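PDB 3URF: tumor necrosis factor receptor superfamily member 11B from Homo sapiens, which acts as a secreted decoy receptor for the cytokine RANKL and so restrains osteoclast formation and bone resorption. Local coordinates for residues K67-V72 against E85-R90. Residues are numbered along the deposited sequence; the frame is centred on the assembly and turned at random.
Sequences KELQYV and ECKEGR
Y71 and E85 form an antiparallel hydrogen-bonded pair, Y71 N to E85 O at 2.9 Å and E85 N to Y71 O at 3.0 Å, and K87 N extends the pairing to L69 O (3.2 Å), flanking the non-hydrogen-bonded pair Q70 and C86. The flat Y71 ring lies beside the E85 chain, pointing the same way, its CE1 4.1 Å from E85 CB and its plane nearly perpendicular to the carboxylate. K87, a long aliphatic arm stretched out with its outer torsions near anti, passes the Y71 ring (CG 4.3 Å from CD1) and L69 O before NZ makes a weak bond to E68 O. L69 supplies a branched apolar tip: CD1 sits over the centre of one face of the R90 guanidinium, 3.2 Å above its plane. The type I turn K67-Q70 is closed by Q70 N to K67 O, and Q70 OE1 reaches back to accept K67 N at 2.9 Å. G89, with positive phi, suits the type II turn K87-R90. The contact ties the second cysteine-rich repeat to the third through hairpin 70-74/83-86: E85 OE1 makes a salt bridge with K73, R90 NE bonds to C97 O, the C86-C97 disulfide reaches strand 96-99, and Q70 packs on L92 of strand 90-93.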
# COMPACT_ATOMS: atom_id res chain seq x y z
N LYS B 67 8.40 -17.62 12.51
CA LYS B 67 7.13 -17.74 11.80
C LYS B 67 6.37 -18.96 12.31
O LYS B 67 6.88 -19.73 13.13
CB LYS B 67 7.40 -17.82 10.30
CG LYS B 67 8.47 -16.83 9.84
CD LYS B 67 8.36 -16.50 8.37
CE LYS B 67 9.53 -15.65 7.87
NZ LYS B 67 9.54 -14.22 8.35
N GLU B 68 5.14 -19.13 11.81
CA GLU B 68 4.25 -20.18 12.30
C GLU B 68 4.83 -21.58 12.26
O GLU B 68 4.89 -22.26 13.28
CB GLU B 68 2.93 -20.15 11.54
CG GLU B 68 1.86 -19.36 12.27
CD GLU B 68 1.57 -19.93 13.66
OE1 GLU B 68 1.63 -19.16 14.65
OE2 GLU B 68 1.29 -21.14 13.77
N LEU B 69 5.25 -22.01 11.08
CA LEU B 69 5.83 -23.34 10.93
C LEU B 69 7.33 -23.37 11.17
O LEU B 69 8.05 -24.22 10.63
CB LEU B 69 5.48 -23.93 9.57
CG LEU B 69 3.96 -24.00 9.42
CD1 LEU B 69 3.56 -24.94 8.30
CD2 LEU B 69 3.37 -24.45 10.73
N GLN B 70 7.79 -22.43 11.99
CA GLN B 70 9.18 -22.39 12.38
C GLN B 70 9.35 -22.67 13.84
O GLN B 70 8.44 -22.44 14.64
CB GLN B 70 9.76 -21.03 12.10
CG GLN B 70 10.22 -20.85 10.70
CD GLN B 70 11.01 -19.60 10.56
OE1 GLN B 70 10.80 -18.63 11.31
NE2 GLN B 70 11.94 -19.59 9.61
N TYR B 71 10.53 -23.16 14.20
CA TYR B 71 10.87 -23.39 15.59
C TYR B 71 12.21 -22.73 15.94
O TYR B 71 13.09 -22.59 15.08
CB TYR B 71 10.92 -24.89 15.87
CG TYR B 71 12.23 -25.50 15.47
CD1 TYR B 71 12.42 -26.03 14.19
CD2 TYR B 71 13.30 -25.53 16.37
CE1 TYR B 71 13.64 -26.58 13.83
CE2 TYR B 71 14.51 -26.07 16.01
CZ TYR B 71 14.69 -26.60 14.74
OH TYR B 71 15.91 -27.14 14.40
N VAL B 72 12.35 -22.32 17.20
CA VAL B 72 13.60 -21.72 17.66
C VAL B 72 14.69 -22.75 17.86
O VAL B 72 14.73 -23.44 18.87
CB VAL B 72 13.43 -20.98 18.99
CG1 VAL B 72 14.67 -20.13 19.27
CG2 VAL B 72 12.19 -20.10 18.95
N GLU B 85 14.09 -21.87 12.33
CA GLU B 85 14.18 -22.73 11.16
C GLU B 85 12.85 -23.39 10.83
O GLU B 85 12.02 -23.63 11.70
CB GLU B 85 15.28 -23.77 11.35
CG GLU B 85 16.67 -23.16 11.29
CD GLU B 85 17.71 -24.13 10.78
OE1 GLU B 85 17.53 -25.35 10.97
OE2 GLU B 85 18.71 -23.66 10.18
N CYS B 86 12.65 -23.64 9.54
CA CYS B 86 11.48 -24.37 9.09
C CYS B 86 11.54 -25.81 9.56
O CYS B 86 12.58 -26.45 9.50
CB CYS B 86 11.35 -24.31 7.56
SG CYS B 86 10.75 -22.70 6.95
N LYS B 87 10.40 -26.31 10.04
CA LYS B 87 10.29 -27.69 10.50
C LYS B 87 10.56 -28.69 9.38
O LYS B 87 10.60 -28.33 8.20
CB LYS B 87 8.91 -27.91 11.12
CG LYS B 87 8.69 -27.07 12.37
CD LYS B 87 7.23 -26.98 12.81
CE LYS B 87 7.06 -25.90 13.90
NZ LYS B 87 5.65 -25.47 14.14
N GLU B 88 10.76 -29.96 9.76
CA GLU B 88 11.05 -31.03 8.81
C GLU B 88 10.11 -30.98 7.62
O GLU B 88 8.89 -30.76 7.77
CB GLU B 88 10.96 -32.41 9.47
CG GLU B 88 11.93 -33.49 8.91
CD GLU B 88 11.44 -34.22 7.64
OE1 GLU B 88 10.21 -34.26 7.37
OE2 GLU B 88 12.30 -34.78 6.92
N GLY B 89 10.68 -31.19 6.44
CA GLY B 89 9.89 -31.23 5.23
C GLY B 89 9.71 -29.87 4.60
O GLY B 89 9.30 -29.79 3.44
N ARG B 90 10.02 -28.80 5.33
CA ARG B 90 9.76 -27.46 4.81
C ARG B 90 10.98 -26.54 4.76
O ARG B 90 11.86 -26.58 5.61
CB ARG B 90 8.61 -26.80 5.57
CG ARG B 90 7.50 -27.77 5.93
CD ARG B 90 6.38 -27.09 6.69
NE ARG B 90 5.44 -26.52 5.74
CZ ARG B 90 4.16 -26.84 5.66
NH1 ARG B 90 3.64 -27.71 6.51
NH2 ARG B 90 3.40 -26.27 4.73